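3',5'-cyclic-nucleotide phosphodiesterase 1 (Saccharomyces cerevisiae, PDB 4OJV) belongs to the class-II cyclic-nucleotide phosphodiesterase family, in the metallo-hydrolase/oxidoreductase clan, and carries two zinc ions in this model. Local coordinates at residues A332-D335 against P336-I340. Sequence-based numbering, arbitrary orientation.
Sequences AKRD and PRLTI
Asp-335 is the last loop residue before the helix that starts at Pro-336, and its carbonyl opens the helical bonding: Thr-339 N donates to Asp-335 O at 3.2 Å, nearly straight (167°), while Leu-338 N reaches the same oxygen more weakly. With CG anti to its own N (chi1 -169°), Asp-335 brings its carboxylate to the end of the helix, beside the Arg-337 N-H. Asp-335 OD1 accepts from Arg-337 N at 3.0 Å, on the anti side, and with its syn lone pair from Arg-337 NE, also at 3.0 Å. Asp-335 OD2 takes Arg-337 NH2 at 2.8 Å, which completes a side-on, two-pronged salt bridge with the two planes only 17° apart. Ser-67 OG also bonds OD2, and Pro-66 O receives NH2, so the pair is tied to the end of strand 64-66 and the residue after it. On another side of the turn, Leu-338 CB lies against one face of the Arg-334 guanidinium, offset toward its rim, 3.8 Å from Arg-334 NH2, which also forms a salt bridge with Glu-342. Two waters link Thr-339 OG1 to Arg-334, one at the carbonyl O and the other at NH1. The Asp-335 OD1 bond to Arg-337 N is a classic aspartate N-cap, with proline at N1, beginning helix 336-350 after strand 321-325.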
ATOM      1  N   ALA A 332     -13.915  14.918  -8.532  1.00 17.40           N
ATOM      2  CA  ALA A 332     -14.656  16.160  -8.360  1.00 17.54           C
ATOM      3  C   ALA A 332     -13.744  17.362  -8.538  1.00 15.69           C
ATOM      4  O   ALA A 332     -12.522  17.238  -8.506  1.00 15.08           O
ATOM      5  CB  ALA A 332     -15.302  16.200  -6.982  1.00 20.88           C
ATOM      6  N   LYS A 333     -14.344  18.536  -8.721  1.00 15.96           N
ATOM      7  CA  LYS A 333     -13.565  19.753  -8.904  1.00 16.36           C
ATOM      8  C   LYS A 333     -12.873  20.179  -7.613  1.00 14.47           C
ATOM      9  O   LYS A 333     -11.755  20.683  -7.649  1.00 16.07           O
ATOM     10  CB  LYS A 333     -14.439  20.888  -9.440  1.00 20.73           C
ATOM     11  CG  LYS A 333     -14.928  20.672 -10.866  1.00 27.21           C
ATOM     12  CD  LYS A 333     -15.743  21.854 -11.368  1.00 31.23           C
ATOM     13  CE  LYS A 333     -16.156  21.657 -12.818  1.00 36.65           C
ATOM     14  NZ  LYS A 333     -16.904  22.828 -13.352  1.00 40.88           N
ATOM     15  N   ARG A 334     -13.534  19.955  -6.478  1.00 13.19           N
ATOM     16  CA  ARG A 334     -13.027  20.417  -5.180  1.00 12.86           C
ATOM     17  C   ARG A 334     -12.662  19.243  -4.280  1.00 11.71           C
ATOM     18  O   ARG A 334     -13.330  18.206  -4.278  1.00 12.51           O
ATOM     19  CB  ARG A 334     -14.068  21.310  -4.498  1.00 14.96           C
ATOM     20  CG  ARG A 334     -13.615  22.020  -3.225  1.00 15.23           C
ATOM     21  CD  ARG A 334     -14.275  23.389  -3.098  1.00 18.91           C
ATOM     22  NE  ARG A 334     -13.767  24.156  -1.957  1.00 22.62           N
ATOM     23  CZ  ARG A 334     -14.348  24.219  -0.769  1.00 22.55           C
ATOM     24  NH1 ARG A 334     -15.476  23.558  -0.536  1.00 26.21           N
ATOM     25  NH2 ARG A 334     -13.793  24.953   0.189  1.00 22.89           N
ATOM     26  N   ASP A 335     -11.596  19.433  -3.515  1.00 10.61           N
ATOM     27  CA  ASP A 335     -11.127  18.443  -2.550  1.00 11.00           C
ATOM     28  C   ASP A 335     -12.289  18.042  -1.636  1.00 10.55           C
ATOM     29  O   ASP A 335     -12.867  18.890  -0.952  1.00 11.12           O
ATOM     30  CB  ASP A 335      -9.978  19.072  -1.757  1.00 11.33           C
ATOM     31  CG  ASP A 335      -9.199  18.079  -0.895  1.00 11.34           C
ATOM     32  OD1 ASP A 335      -9.801  17.183  -0.262  1.00 11.94           O
ATOM     33  OD2 ASP A 335      -7.960  18.246  -0.840  1.00 11.45           O
ATOM     34  N   PRO A 336     -12.650  16.741  -1.622  1.00 10.62           N
ATOM     35  CA  PRO A 336     -13.815  16.349  -0.831  1.00 10.91           C
ATOM     36  C   PRO A 336     -13.611  16.543   0.664  1.00 10.24           C
ATOM     37  O   PRO A 336     -14.586  16.653   1.389  1.00 11.07           O
ATOM     38  CB  PRO A 336     -13.989  14.862  -1.163  1.00 12.00           C
ATOM     39  CG  PRO A 336     -12.643  14.417  -1.611  1.00 12.84           C
ATOM     40  CD  PRO A 336     -12.072  15.597  -2.349  1.00 12.05           C
ATOM     41  N   ARG A 337     -12.364  16.605   1.126  1.00 10.19           N
ATOM     42  CA  ARG A 337     -12.134  16.888   2.539  1.00 10.64           C
ATOM     43  C   ARG A 337     -12.648  18.285   2.896  1.00 10.59           C
ATOM     44  O   ARG A 337     -13.193  18.488   3.981  1.00 10.95           O
ATOM     45  CB  ARG A 337     -10.654  16.774   2.873  1.00 10.94           C
ATOM     46  CG  ARG A 337     -10.134  15.350   2.717  1.00 10.43           C
ATOM     47  CD  ARG A 337      -8.627  15.260   2.846  1.00 10.95           C
ATOM     48  NE  ARG A 337      -7.943  16.054   1.828  1.00 10.76           N
ATOM     49  CZ  ARG A 337      -6.635  16.271   1.811  1.00 11.07           C
ATOM     50  NH1 ARG A 337      -5.864  15.733   2.754  1.00 12.06           N
ATOM     51  NH2 ARG A 337      -6.102  17.028   0.860  1.00 12.47           N
ATOM     52  N   LEU A 338     -12.476  19.236   1.978  1.00 11.51           N
ATOM     53  CA  LEU A 338     -12.961  20.599   2.197  1.00 12.17           C
ATOM     54  C   LEU A 338     -14.484  20.640   2.116  1.00 12.06           C
ATOM     55  O   LEU A 338     -15.135  21.267   2.953  1.00 13.71           O
ATOM     56  CB  LEU A 338     -12.311  21.570   1.209  1.00 13.56           C
ATOM     57  CG  LEU A 338     -10.785  21.704   1.315  1.00 13.78           C
ATOM     58  CD1 LEU A 338     -10.220  22.597   0.219  1.00 16.07           C
ATOM     59  CD2 LEU A 338     -10.370  22.199   2.694  1.00 15.57           C
ATOM     60  N   THR A 339     -15.053  19.967   1.114  1.00 12.08           N
ATOM     61  CA  THR A 339     -16.506  19.880   0.982  1.00 12.15           C
ATOM     62  C   THR A 339     -17.136  19.287   2.242  1.00 12.12           C
ATOM     63  O   THR A 339     -18.080  19.841   2.814  1.00 13.40           O
ATOM     64  CB  THR A 339     -16.878  19.041  -0.246  1.00 12.72           C
ATOM     65  OG1 THR A 339     -16.300  19.642  -1.409  1.00 13.89           O
ATOM     66  CG2 THR A 339     -18.391  18.900  -0.402  1.00 13.99           C
ATOM     67  N   ILE A 340     -16.595  18.154   2.680  1.00 12.08           N
ATOM     68  CA  ILE A 340     -17.095  17.455   3.864  1.00 12.23           C
ATOM     69  C   ILE A 340     -16.968  18.309   5.125  1.00 12.09           C
ATOM     70  O   ILE A 340     -17.900  18.374   5.931  1.00 12.33           O
ATOM     71  CB  ILE A 340     -16.381  16.089   4.015  1.00 12.54           C
ATOM     72  CG1 ILE A 340     -16.948  15.105   2.987  1.00 12.95           C
ATOM     73  CG2 ILE A 340     -16.473  15.543   5.433  1.00 13.82           C
ATOM     74  CD1 ILE A 340     -16.038  13.928   2.682  1.00 12.84           C
TER
HETATM   75  O   HOH W   1     -15.889  17.859  -3.393  1.00 17.44           O
HETATM   76  O   HOH W   2     -17.528  21.871  -2.291  1.00 23.37           O